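Local coordinates for protein nitrilotriacetate monooxygenase (Burkholderia pseudomallei, PDB 3SDO) that probably catalyses FMN-dependent monooxygenation, inserting an atom of molecular oxygen into its substrate, in a luciferase-like TIM-barrel fold, at residues I80-L83 with S84-V88; S102-P106 with Y107-R111; D166-D169 with D170-V174; S209-G212 with Q213-F217; F403-D406 with D407-H411. One frame throughout, in Å; residues are numbered along the deposited sequence.

Interaction 1: residues I80-L83 with S84-V88; sequences ISLL and SALAV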
loop_
_atom_site.group_PDB
_atom_site.type_symbol
_atom_site.label_atom_id
_atom_site.label_comp_id
_atom_site.label_asym_id
_atom_site.label_seq_id
_atom_site.Cartn_x
_atom_site.Cartn_y
_atom_site.Cartn_z
ATOM N N ILE A 80 0.326 1.694 1.794
ATOM C CA ILE A 80 0.933 0.349 1.782
ATOM C C ILE A 80 1.866 0.218 0.578
ATOM O O ILE A 80 3.003 -0.248 0.728
ATOM C CB ILE A 80 -0.107 -0.775 1.770
ATOM C CG1 ILE A 80 -0.918 -0.760 3.060
ATOM C CG2 ILE A 80 0.560 -2.168 1.526
ATOM C CD1 ILE A 80 -0.108 -1.145 4.305
ATOM N N SER A 81 1.377 0.601 -0.607
ATOM C CA SER A 81 2.198 0.591 -1.807
ATOM C C SER A 81 3.441 1.483 -1.649
ATOM O O SER A 81 4.558 1.054 -1.932
ATOM C CB SER A 81 1.416 1.019 -3.060
ATOM O OG SER A 81 0.752 2.268 -2.899
ATOM N N LEU A 82 3.251 2.722 -1.207
ATOM C CA LEU A 82 4.388 3.646 -1.089
ATOM C C LEU A 82 5.431 3.121 -0.095
ATOM O O LEU A 82 6.633 3.110 -0.383
ATOM C CB LEU A 82 3.909 5.063 -0.699
ATOM C CG LEU A 82 5.005 6.124 -0.453
ATOM C CD1 LEU A 82 5.899 6.371 -1.657
ATOM C CD2 LEU A 82 4.369 7.441 0.026
ATOM N N LEU A 83 4.973 2.668 1.066
ATOM C CA LEU A 83 5.887 2.244 2.115
ATOM C C LEU A 83 6.640 0.960 1.737
ATOM O O LEU A 83 7.817 0.790 2.089
ATOM C CB LEU A 83 5.122 2.071 3.427
ATOM C CG LEU A 83 4.727 3.404 4.085
ATOM C CD1 LEU A 83 3.811 3.136 5.294
ATOM C CD2 LEU A 83 5.950 4.233 4.515
ATOM N N SER A 84 5.980 0.096 0.971
ATOM C CA SER A 84 6.565 -1.172 0.561
ATOM C C SER A 84 7.690 -0.923 -0.459
ATOM O O SER A 84 8.754 -1.524 -0.386
ATOM C CB SER A 84 5.480 -2.082 -0.031
ATOM O OG SER A 84 4.515 -2.466 0.946
ATOM N N ALA A 85 7.443 -0.006 -1.398
ATOM C CA ALA A 85 8.466 0.440 -2.349
ATOM C C ALA A 85 9.652 1.140 -1.617
ATOM O O ALA A 85 10.802 0.873 -1.917
ATOM C CB ALA A 85 7.821 1.360 -3.433
ATOM N N LEU A 86 9.358 2.011 -0.650
ATOM C CA LEU A 86 10.393 2.704 0.116
ATOM C C LEU A 86 11.253 1.732 0.955
ATOM O O LEU A 86 12.471 1.935 1.090
ATOM C CB LEU A 86 9.786 3.780 1.050
ATOM C CG LEU A 86 9.236 5.039 0.360
ATOM C CD1 LEU A 86 8.640 5.957 1.380
ATOM C CD2 LEU A 86 10.320 5.752 -0.438
ATOM N N ALA A 87 10.622 0.682 1.482
ATOM C CA ALA A 87 11.288 -0.307 2.352
ATOM C C ALA A 87 12.540 -0.865 1.691
ATOM O O ALA A 87 13.592 -1.021 2.304
ATOM C CB ALA A 87 10.327 -1.456 2.649
ATOM N N VAL A 88 12.403 -1.125 0.398
ATOM C CA VAL A 88 13.378 -1.852 -0.369
ATOM C C VAL A 88 14.534 -0.922 -0.852
ATOM O O VAL A 88 15.614 -1.378 -1.265
ATOM C CB VAL A 88 12.539 -2.586 -1.491
ATOM C CG1 VAL A 88 13.018 -2.274 -2.858
ATOM C CG2 VAL A 88 12.372 -4.046 -1.136
#
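Ile80 and Ser84 meet one turn apart on helix 79-88, one of the helices around the TIM barrel of this luciferase-like monooxygenase, and their contact is the tight part of the local i to i+4 pairing. Ile80 O takes two bonds from the same residue. Ser84 N reaches it at 3.0 Å in the ordinary helical bond, and Ser84 OG at 2.7 Å, the two donors coming from opposite faces of the carbonyl plane. The hydroxyl can turn back on its own helix because OG lies anti to the carbonyl carbon (chi1 -66°), which swings it down beside the backbone N. Its polar end is thus satisfied within the helix, on a face that packs against Leu116 of helix 106-119 and against Ser81 of the second subunit. Ser81 instead uses its OG across the interface, on Ser115 of the second subunit, and also bonds Glu78.

The apolar pair on another face is looser. Leu82 and Leu86 run obliquely past each other, Leu82 CG standing 4.1 Å from Leu86 CD1, and both continue into helix 39-51 through Phe39, Tyr42 and Val43. Leu83 faces inward to Ile59 and Leu95 of the barrel strands, its side chain about 8 Å from that of Thr98, a predicted FMN-binding residue. Toward the end of the segment the chain becomes partly exposed at Val88, which packs on Phe39 of the second subunit. The last i to i+4 bond of the segment runs from Ala87 N to Leu83 O, 2.9 Å long with an N-H...O angle of 142°.

Interaction 2: residues S102-P106 with Y107-R111; sequences SYSEP and YNVAR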
loop_
_atom_site.group_PDB
_atom_site.type_symbol
_atom_site.label_atom_id
_atom_site.label_comp_id
_atom_site.label_asym_id
_atom_site.label_seq_id
_atom_site.Cartn_x
_atom_site.Cartn_y
_atom_site.Cartn_z
ATOM N N SER A 102 -12.497 2.296 9.989
ATOM C CA SER A 102 -13.906 2.214 9.534
ATOM C C SER A 102 -14.034 1.728 8.103
ATOM O O SER A 102 -15.057 1.157 7.734
ATOM C CB SER A 102 -14.607 3.565 9.669
ATOM O OG SER A 102 -14.531 4.045 11.002
ATOM N N TYR A 103 -12.984 1.907 7.305
ATOM C CA TYR A 103 -13.084 1.658 5.871
ATOM C C TYR A 103 -12.065 0.639 5.363
ATOM O O TYR A 103 -11.635 0.704 4.228
ATOM C CB TYR A 103 -12.977 2.990 5.123
ATOM C CG TYR A 103 -13.987 4.007 5.624
ATOM C CD1 TYR A 103 -15.341 3.722 5.613
ATOM C CD2 TYR A 103 -13.577 5.217 6.179
ATOM C CE1 TYR A 103 -16.279 4.644 6.086
ATOM C CE2 TYR A 103 -14.509 6.152 6.642
ATOM C CZ TYR A 103 -15.855 5.850 6.599
ATOM O OH TYR A 103 -16.770 6.763 7.071
ATOM N N SER A 104 -11.723 -0.313 6.227
ATOM C CA SER A 104 -10.784 -1.385 5.908
ATOM C C SER A 104 -11.250 -2.642 6.609
ATOM O O SER A 104 -11.790 -2.588 7.729
ATOM C CB SER A 104 -9.424 -1.050 6.446
ATOM O OG SER A 104 -9.471 -1.169 7.871
ATOM N N GLU A 105 -11.069 -3.776 5.957
ATOM C CA GLU A 105 -11.358 -5.059 6.606
ATOM C C GLU A 105 -10.163 -5.439 7.480
ATOM O O GLU A 105 -9.031 -5.446 6.994
ATOM C CB GLU A 105 -11.623 -6.149 5.567
ATOM C CG GLU A 105 -12.981 -6.069 4.920
ATOM C CD GLU A 105 -14.136 -6.642 5.793
ATOM O OE1 GLU A 105 -13.890 -7.331 6.818
ATOM O OE2 GLU A 105 -15.309 -6.417 5.425
ATOM N N PRO A 106 -10.405 -5.785 8.759
ATOM C CA PRO A 106 -9.264 -6.124 9.619
ATOM C C PRO A 106 -8.353 -7.230 9.056
ATOM O O PRO A 106 -7.143 -7.156 9.228
ATOM C CB PRO A 106 -9.916 -6.590 10.931
ATOM C CG PRO A 106 -11.361 -6.701 10.661
ATOM C CD PRO A 106 -11.689 -5.878 9.476
ATOM N N TYR A 107 -8.920 -8.227 8.381
ATOM C CA TYR A 107 -8.074 -9.279 7.800
ATOM C C TYR A 107 -7.120 -8.706 6.749
ATOM O O TYR A 107 -5.940 -9.086 6.700
ATOM C CB TYR A 107 -8.912 -10.439 7.232
ATOM C CG TYR A 107 -8.135 -11.747 7.069
ATOM C CD1 TYR A 107 -7.938 -12.614 8.149
ATOM C CD2 TYR A 107 -7.589 -12.106 5.839
ATOM C CE1 TYR A 107 -7.243 -13.828 7.996
ATOM C CE2 TYR A 107 -6.876 -13.297 5.679
ATOM C CZ TYR A 107 -6.712 -14.155 6.761
ATOM O OH TYR A 107 -6.009 -15.328 6.594
ATOM N N ASN A 108 -7.610 -7.779 5.930
ATOM C CA ASN A 108 -6.772 -7.141 4.913
ATOM C C ASN A 108 -5.715 -6.220 5.536
ATOM O O ASN A 108 -4.581 -6.181 5.077
ATOM C CB ASN A 108 -7.627 -6.327 3.909
ATOM C CG ASN A 108 -8.474 -7.211 3.008
ATOM O OD1 ASN A 108 -8.109 -8.358 2.741
ATOM N ND2 ASN A 108 -9.617 -6.687 2.540
ATOM N N VAL A 109 -6.109 -5.442 6.541
ATOM C CA VAL A 109 -5.166 -4.589 7.255
ATOM C C VAL A 109 -4.050 -5.418 7.861
ATOM O O VAL A 109 -2.862 -5.113 7.701
ATOM C CB VAL A 109 -5.884 -3.753 8.342
ATOM C CG1 VAL A 109 -4.852 -2.984 9.218
ATOM C CG2 VAL A 109 -6.877 -2.776 7.665
ATOM N N ALA A 110 -4.427 -6.480 8.547
ATOM C CA ALA A 110 -3.448 -7.352 9.165
ATOM C C ALA A 110 -2.437 -7.900 8.137
ATOM O O ALA A 110 -1.211 -7.854 8.378
ATOM C CB ALA A 110 -4.157 -8.477 9.928
ATOM N N ARG A 111 -2.933 -8.378 6.998
ATOM C CA ARG A 111 -2.070 -8.949 5.958
ATOM C C ARG A 111 -1.172 -7.912 5.326
ATOM O O ARG A 111 0.009 -8.168 5.123
ATOM C CB ARG A 111 -2.888 -9.597 4.826
ATOM C CG ARG A 111 -3.605 -10.900 5.166
ATOM C CD ARG A 111 -4.171 -11.532 3.909
ATOM N NE ARG A 111 -3.124 -12.042 3.028
ATOM C CZ ARG A 111 -3.202 -12.115 1.701
ATOM N NH1 ARG A 111 -4.265 -11.669 1.045
ATOM N NH2 ARG A 111 -2.183 -12.615 1.022
HETATM O O HOH W 1 -11.802 -8.882 8.040
HETATM O O HOH W 2 -10.199 -4.080 3.327
#
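Glu105 O and Pro106 O receive Val109 N and Ala110 N at 3.0 and 2.9 Å, the first two i to i+4 bonds of helix 106-119, with Glu105 at the N-cap position and Pro106 opening the first turn. Just ahead of the helix, Ser104 folds its side chain against Val109: the CG2 methyl lies 3.1 Å from Ser104 OG and 3.3 Å from Ser104 CB, the latter closer than usual for two carbons. With chi1 at 72°, the hydroxyl is directed to Ser100 O and His157 NE2 while staying beside the Val109 methyl.

Glu105 and Asn108 pass each other at a slant, Asn108 ND2 coming 3.7 Å from Glu105 CB, with carboxylate and amide planes 81° apart. Two waters tie the turn together. One accepts from Tyr107 N and donates to Glu105 OE1 at 2.9 Å, closing a link from the N-cap side chain to a helix-start amide; the other accepts from both Glu105 N and Asn108 ND2. The amide of Asn108 also spans the dimer interface, its OD1 bonded to Tyr140 and its ND2 to Tyr103 O, both of the second subunit. Tyr107 OH bonds Pro203 O, while Pro106 packs on His157 and Val160 of helix 150-165. This helix start, following strand 94-100, is the loop-to-helix step of a beta/alpha unit of the TIM barrel, here built into the subunit interface.

Interaction 3: residues D166-D169 with D170-V174; sequences DSWD and DDALV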
loop_
_atom_site.group_PDB
_atom_site.type_symbol
_atom_site.label_atom_id
_atom_site.label_comp_id
_atom_site.label_asym_id
_atom_site.label_seq_id
_atom_site.Cartn_x
_atom_site.Cartn_y
_atom_site.Cartn_z
ATOM N N ASP A 166 -0.960 -12.672 15.858
ATOM C CA ASP A 166 -0.406 -13.740 16.688
ATOM C C ASP A 166 -0.799 -15.141 16.201
ATOM O O ASP A 166 -0.654 -16.110 16.941
ATOM C CB ASP A 166 -0.780 -13.505 18.165
ATOM C CG ASP A 166 0.046 -12.377 18.812
ATOM O OD1 ASP A 166 0.995 -11.873 18.159
ATOM O OD2 ASP A 166 -0.222 -12.013 19.989
ATOM N N SER A 167 -1.232 -15.251 14.939
ATOM C CA SER A 167 -1.646 -16.540 14.365
ATOM C C SER A 167 -0.525 -17.566 14.413
ATOM O O SER A 167 -0.751 -18.727 14.792
ATOM C CB SER A 167 -2.095 -16.384 12.915
ATOM O OG SER A 167 -3.261 -15.598 12.804
ATOM N N TRP A 168 0.668 -17.112 14.047
ATOM C CA TRP A 168 1.839 -17.978 13.843
ATOM C C TRP A 168 2.911 -17.757 14.898
ATOM O O TRP A 168 3.559 -16.718 14.896
ATOM C CB TRP A 168 2.447 -17.684 12.472
ATOM C CG TRP A 168 1.626 -18.224 11.328
ATOM C CD1 TRP A 168 0.687 -17.551 10.589
ATOM C CD2 TRP A 168 1.694 -19.528 10.796
ATOM N NE1 TRP A 168 0.140 -18.382 9.652
ATOM C CE2 TRP A 168 0.747 -19.607 9.752
ATOM C CE3 TRP A 168 2.445 -20.664 11.118
ATOM C CZ2 TRP A 168 0.545 -20.760 9.024
ATOM C CZ3 TRP A 168 2.242 -21.804 10.394
ATOM C CH2 TRP A 168 1.293 -21.853 9.362
ATOM N N ASP A 169 3.129 -18.722 15.793
ATOM C CA ASP A 169 4.229 -18.572 16.740
ATOM C C ASP A 169 5.523 -18.317 15.966
ATOM O O ASP A 169 5.704 -18.813 14.857
ATOM C CB ASP A 169 4.459 -19.813 17.609
ATOM C CG ASP A 169 3.313 -20.121 18.567
ATOM O OD1 ASP A 169 2.354 -19.316 18.737
ATOM O OD2 ASP A 169 3.404 -21.206 19.174
ATOM N N ASP A 170 6.431 -17.575 16.583
ATOM C CA ASP A 170 7.703 -17.207 15.940
ATOM C C ASP A 170 8.488 -18.441 15.441
ATOM O O ASP A 170 9.217 -18.362 14.456
ATOM C CB ASP A 170 8.562 -16.396 16.916
ATOM C CG ASP A 170 7.962 -15.046 17.249
ATOM O OD1 ASP A 170 7.201 -14.488 16.406
ATOM O OD2 ASP A 170 8.276 -14.521 18.360
ATOM N N ASP A 171 8.286 -19.582 16.094
ATOM C CA ASP A 171 9.025 -20.818 15.777
ATOM C C ASP A 171 8.151 -21.911 15.112
ATOM O O ASP A 171 8.558 -23.070 15.037
ATOM C CB ASP A 171 9.719 -21.353 17.049
ATOM C CG ASP A 171 8.757 -21.543 18.240
ATOM O OD1 ASP A 171 7.548 -21.226 18.162
ATOM O OD2 ASP A 171 9.226 -22.004 19.294
ATOM N N ALA A 172 6.987 -21.527 14.575
ATOM C CA ALA A 172 6.005 -22.489 14.085
ATOM C C ALA A 172 6.435 -23.143 12.789
ATOM O O ALA A 172 6.076 -24.295 12.529
ATOM C CB ALA A 172 4.630 -21.832 13.886
ATOM N N LEU A 173 7.192 -22.416 11.967
ATOM C CA LEU A 173 7.509 -22.878 10.610
ATOM C C LEU A 173 8.802 -23.693 10.623
ATOM O O LEU A 173 9.910 -23.156 10.463
ATOM C CB LEU A 173 7.579 -21.701 9.633
ATOM C CG LEU A 173 6.224 -21.053 9.361
ATOM C CD1 LEU A 173 6.394 -19.714 8.653
ATOM C CD2 LEU A 173 5.367 -21.984 8.523
ATOM N N VAL A 174 8.645 -25.003 10.795
ATOM C CA VAL A 174 9.780 -25.887 11.057
ATOM C C VAL A 174 10.539 -26.221 9.762
ATOM O O VAL A 174 11.772 -26.261 9.753
ATOM C CB VAL A 174 9.299 -27.192 11.743
ATOM C CG1 VAL A 174 10.434 -28.213 11.797
ATOM C CG2 VAL A 174 8.780 -26.883 13.139
HETATM O O HOH W 3 5.997 -21.745 20.248
#
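Trp168 packs against Ala172 and Leu173 round a type I beta turn, Asp169 to Ala172, in the long loop that follows helix 150-165 of the TIM-barrel enzyme. The turn is closed by Ala172 N on Asp169 O at 3.0 Å, with the donor well above the carbonyl plane.

The apolar side of the turn is carried by the indole. The Ala172 methyl lies at the ring edge, near its plane, CB 3.7 Å from Trp168 CE3, whereas the Leu173 and Trp168 side chains cross at about a right angle, bringing Leu173 CD2 to 3.6 Å from Trp168 CZ3. Trp168 NE1 is bonded to Leu204 O, which helps fix the rotation of the ring, and Asn75 of the second subunit packs on both Trp168 and Leu173.

Three acids line the turn, and they do not share one face. Asp170 OD1 forms a salt bridge with Arg208 and its OD2 a hydrogen bond to Tyr439. Asp169 OD1 is bonded to His189, and its other oxygen faces Asp171. Asp171 CG is placed between its own backbone N and carbonyl carbon (chi1 54°), which turns the carboxylate back over the turn until OD1 is 3.4 Å from Asp169 CB. Two like charges, Asp169 OD2 and Asp171 OD1, then lie 4.3 Å apart, a proximity probably eased by a water that donates to both, at 2.9 Å to Asp169 OD2 and 2.7 Å to Asp171 OD1.

Interaction 4: residues S209-G212 with Q213-F217; sequences SPQG and QPVIF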
loop_
_atom_site.group_PDB
_atom_site.type_symbol
_atom_site.label_atom_id
_atom_site.label_comp_id
_atom_site.label_asym_id
_atom_site.label_seq_id
_atom_site.Cartn_x
_atom_site.Cartn_y
_atom_site.Cartn_z
ATOM N N SER A 209 6.981 -10.692 12.220
ATOM C CA SER A 209 8.225 -10.051 11.776
ATOM C C SER A 209 9.334 -10.117 12.819
ATOM O O SER A 209 9.132 -10.621 13.924
ATOM C CB SER A 209 7.955 -8.572 11.454
ATOM O OG SER A 209 7.801 -7.797 12.646
ATOM N N PRO A 210 10.514 -9.581 12.484
ATOM C CA PRO A 210 11.537 -9.530 13.507
ATOM C C PRO A 210 11.250 -8.555 14.660
ATOM O O PRO A 210 11.981 -8.577 15.638
ATOM C CB PRO A 210 12.782 -9.102 12.724
ATOM C CG PRO A 210 12.530 -9.633 11.331
ATOM C CD PRO A 210 11.084 -9.347 11.135
ATOM N N GLN A 211 10.193 -7.735 14.586
ATOM C CA GLN A 211 9.798 -6.935 15.769
ATOM C C GLN A 211 8.502 -7.445 16.415
ATOM O O GLN A 211 7.963 -6.825 17.340
ATOM C CB GLN A 211 9.693 -5.459 15.427
ATOM C CG GLN A 211 8.618 -5.106 14.411
ATOM C CD GLN A 211 8.454 -3.619 14.228
ATOM O OE1 GLN A 211 9.015 -2.812 14.992
ATOM N NE2 GLN A 211 7.671 -3.237 13.227
ATOM N N GLY A 212 8.023 -8.588 15.939
ATOM C CA GLY A 212 6.850 -9.273 16.518
ATOM C C GLY A 212 5.571 -8.882 15.811
ATOM O O GLY A 212 4.927 -9.708 15.145
ATOM N N GLN A 213 5.212 -7.615 15.975
ATOM C CA GLN A 213 4.100 -6.997 15.295
ATOM C C GLN A 213 4.462 -5.557 14.952
ATOM O O GLN A 213 5.328 -4.943 15.608
ATOM C CB GLN A 213 2.880 -6.911 16.210
ATOM C CG GLN A 213 2.381 -8.214 16.788
ATOM C CD GLN A 213 1.091 -8.010 17.582
ATOM O OE1 GLN A 213 0.708 -6.873 17.907
ATOM N NE2 GLN A 213 0.413 -9.105 17.881
ATOM N N PRO A 214 3.755 -4.981 13.969
ATOM C CA PRO A 214 3.976 -3.587 13.669
ATOM C C PRO A 214 3.624 -2.682 14.854
ATOM O O PRO A 214 2.776 -3.040 15.680
ATOM C CB PRO A 214 3.037 -3.325 12.489
ATOM C CG PRO A 214 2.757 -4.633 11.895
ATOM C CD PRO A 214 2.866 -5.636 12.984
ATOM N N VAL A 215 4.307 -1.547 14.940
ATOM C CA VAL A 215 4.098 -0.565 16.010
ATOM C C VAL A 215 2.787 0.234 15.785
ATOM O O VAL A 215 2.471 0.667 14.642
ATOM C CB VAL A 215 5.301 0.381 16.105
ATOM C CG1 VAL A 215 5.148 1.380 17.267
ATOM C CG2 VAL A 215 6.596 -0.444 16.276
ATOM N N ILE A 216 2.009 0.400 16.851
ATOM C CA ILE A 216 0.747 1.124 16.745
ATOM C C ILE A 216 0.942 2.587 17.129
ATOM O O ILE A 216 1.376 2.906 18.255
ATOM C CB ILE A 216 -0.357 0.509 17.640
ATOM C CG1 ILE A 216 -0.567 -0.964 17.314
ATOM C CG2 ILE A 216 -1.692 1.281 17.499
ATOM C CD1 ILE A 216 -0.795 -1.291 15.844
ATOM N N PHE A 217 0.614 3.456 16.172
ATOM C CA PHE A 217 0.565 4.895 16.346
ATOM C C PHE A 217 -0.895 5.323 16.413
ATOM O O PHE A 217 -1.763 4.735 15.748
ATOM C CB PHE A 217 1.244 5.597 15.163
ATOM C CG PHE A 217 2.743 5.537 15.203
ATOM C CD1 PHE A 217 3.405 4.360 14.979
ATOM C CD2 PHE A 217 3.479 6.679 15.441
ATOM C CE1 PHE A 217 4.768 4.313 15.011
ATOM C CE2 PHE A 217 4.850 6.643 15.514
ATOM C CZ PHE A 217 5.493 5.463 15.310
#
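A type I beta turn from Ser209 to Gly212, doubled by an ST turn, leads the chain into barrel strand 215-218, and Gln211 reaches from that turn along the incoming strand to Val215. Ser209 OG accepts from Gln211 N at 3.1 Å, which makes the ST turn, and Ser209 O takes Gly212 N at 3.1 Å. Gly212 follows at phi 94°, psi -67°, a region of backbone angles where a beta carbon would collide with the carbonyl oxygen of Gln211. Beyond it, Gln213 N makes a weak bond back to Gln211 O.

Gln211 carries the side-chain contact. Its CG stands between the backbone N and the carbonyl carbon (chi1 64°), and the chain beyond is extended, sending the amide alongside Gln213 and Pro214. CG lies 3.5 Å from Gln213 O, NE2 3.7 Å from Pro214 CA, and OE1 3.6 Å from Val215 CG2, where the two side chains cross at about a right angle. Both ends of the amide are held: NE2 donates to Asp117 OD1 and to Ala124 O, and OE1 accepts from Arg432 N. Asp117 also bonds Ser209 OG through its other oxygen, so one carboxylate of helix 106-119 serves the turn and the glutamine together.

Val215 packs on Leu431 and Arg432 of helix 431-435, while Gln213 and Pro214 lean on Trp165 of helix 150-165. The strand itself is paired with strand 124-129 on one edge and with strand 235-238 on the other.

Interaction 5: residues F403-D406 with D407-H411; sequences FGLD and DFVDH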
loop_
_atom_site.group_PDB
_atom_site.type_symbol
_atom_site.label_atom_id
_atom_site.label_comp_id
_atom_site.label_asym_id
_atom_site.label_seq_id
_atom_site.Cartn_x
_atom_site.Cartn_y
_atom_site.Cartn_z
ATOM N N PHE A 403 13.825 22.206 1.576
ATOM C CA PHE A 403 14.765 22.940 2.435
ATOM C C PHE A 403 14.487 22.720 3.906
ATOM O O PHE A 403 15.410 22.733 4.704
ATOM C CB PHE A 403 14.804 24.435 2.112
ATOM C CG PHE A 403 13.717 25.233 2.762
ATOM C CD1 PHE A 403 13.873 25.712 4.043
ATOM C CD2 PHE A 403 12.544 25.507 2.086
ATOM C CE1 PHE A 403 12.883 26.464 4.641
ATOM C CE2 PHE A 403 11.547 26.253 2.679
ATOM C CZ PHE A 403 11.713 26.734 3.961
ATOM N N GLY A 404 13.227 22.495 4.272
ATOM C CA GLY A 404 12.888 22.238 5.671
ATOM C C GLY A 404 13.653 21.078 6.288
ATOM O O GLY A 404 14.242 21.204 7.379
ATOM N N LEU A 405 13.623 19.923 5.623
ATOM C CA LEU A 405 14.335 18.771 6.146
ATOM C C LEU A 405 15.851 18.948 6.052
ATOM O O LEU A 405 16.573 18.574 6.978
ATOM C CB LEU A 405 13.918 17.498 5.410
ATOM C CG LEU A 405 14.488 16.164 5.903
ATOM C CD1 LEU A 405 14.032 15.840 7.323
ATOM C CD2 LEU A 405 14.024 15.062 4.938
ATOM N N ASP A 406 16.342 19.481 4.931
ATOM C CA ASP A 406 17.774 19.722 4.773
ATOM C C ASP A 406 18.300 20.570 5.937
ATOM O O ASP A 406 19.302 20.217 6.563
ATOM C CB ASP A 406 18.087 20.452 3.469
ATOM C CG ASP A 406 17.805 19.614 2.234
ATOM O OD1 ASP A 406 17.510 18.410 2.349
ATOM O OD2 ASP A 406 17.894 20.165 1.137
ATOM N N ASP A 407 17.634 21.694 6.210
ATOM C CA ASP A 407 18.048 22.580 7.313
ATOM C C ASP A 407 18.049 21.849 8.633
ATOM O O ASP A 407 18.974 22.007 9.459
ATOM C CB ASP A 407 17.116 23.780 7.466
ATOM C CG ASP A 407 17.288 24.824 6.368
ATOM O OD1 ASP A 407 18.216 24.710 5.547
ATOM O OD2 ASP A 407 16.445 25.754 6.319
ATOM N N PHE A 408 16.983 21.093 8.885
ATOM C CA PHE A 408 16.844 20.444 10.167
ATOM C C PHE A 408 17.957 19.414 10.375
ATOM O O PHE A 408 18.619 19.402 11.419
ATOM C CB PHE A 408 15.463 19.801 10.322
ATOM C CG PHE A 408 15.279 19.127 11.630
ATOM C CD1 PHE A 408 15.556 17.775 11.764
ATOM C CD2 PHE A 408 14.882 19.854 12.747
ATOM C CE1 PHE A 408 15.425 17.147 12.990
ATOM C CE2 PHE A 408 14.754 19.234 13.966
ATOM C CZ PHE A 408 15.032 17.875 14.088
ATOM N N VAL A 409 18.183 18.558 9.383
ATOM C CA VAL A 409 19.180 17.494 9.547
ATOM C C VAL A 409 20.608 18.028 9.533
ATOM O O VAL A 409 21.458 17.514 10.249
ATOM C CB VAL A 409 19.016 16.324 8.507
ATOM C CG1 VAL A 409 17.650 15.667 8.658
ATOM C CG2 VAL A 409 19.229 16.784 7.095
ATOM N N ASP A 410 20.877 19.056 8.740
ATOM C CA ASP A 410 22.231 19.585 8.643
ATOM C C ASP A 410 22.590 20.517 9.807
ATOM O O ASP A 410 23.752 20.589 10.205
ATOM C CB ASP A 410 22.438 20.293 7.296
ATOM C CG ASP A 410 22.472 19.321 6.115
ATOM O OD1 ASP A 410 22.504 18.082 6.299
ATOM O OD2 ASP A 410 22.463 19.803 4.983
ATOM N N HIS A 411 21.601 21.205 10.371
ATOM C CA HIS A 411 21.880 22.252 11.345
ATOM C C HIS A 411 21.330 22.019 12.740
ATOM O O HIS A 411 21.978 22.374 13.695
ATOM C CB HIS A 411 21.450 23.600 10.794
ATOM C CG HIS A 411 22.143 23.935 9.517
ATOM N ND1 HIS A 411 21.495 23.943 8.301
ATOM C CD2 HIS A 411 23.453 24.149 9.252
ATOM C CE1 HIS A 411 22.369 24.210 7.344
ATOM N NE2 HIS A 411 23.565 24.336 7.895
#
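Asp406, Asp407 and Asp410 carry the strongest polar interactions of this stretch of helix 401-418, part of the helical layer of the TIM barrel, and each bonds outward while its backbone keeps the helix. Asp406 OD1 is gripped by Arg45 and Arg48 of helix 39-51, and Arg48 also forms a salt bridge with Asp410 OD2, so one arginine ties together two acids a turn apart; the positive charge there would probably offset their mutual repulsion. Asp407 OD2 forms a salt bridge with Lys287.

That same oxygen meets the Phe403 ring at its edge, near the ring plane, OD2 lying 3.4 Å from CD1, with ring and carboxylate planes 62° apart. The ring can reach it because Phe403 CG lies between its backbone N and carbonyl carbon (chi1 83°). Asp407 N meanwhile donates to Phe403 O at 2.9 Å, doubling the link between these two residues.

On the face toward helix 39-51, Leu405 CD1 comes to 3.9 Å from Val409 CG1, and both side chains settle on Ile54 and on Arg48, joining the two helices. The Phe408 ring meets that of Phe12 edge to face. The helix includes a wider pi-type turn at 408-411. His411 N bonds Asp407 O at 2.9 Å, and His411 ND1 adds a long, weak bond to that same oxygen.

How the interactions relate
The five contacts follow one another along the chain, in the barrel and the loops attached to it. Interactions 3 and 4 touch directly: Asp166 OD1 and Gln213 NE2 lie 2.8 Å apart, a probable hydrogen bond joining the loop after helix 150-165 to the approach to strand 215-218. Interaction 2 comes within about 6 Å (nearest atoms) of interactions 1, 3 and 4. Interactions 1, 2 and 3 all reach the second subunit. Within the chain, the side chains of Leu82 and Ser104 lie about 8 and 9 Å from that of Asp61, a predicted FMN-binding residue, while Arg111 forms a salt bridge with Asp61 of the second subunit. Interaction 5 stands apart, its centre about 36 Å from that of interaction 2.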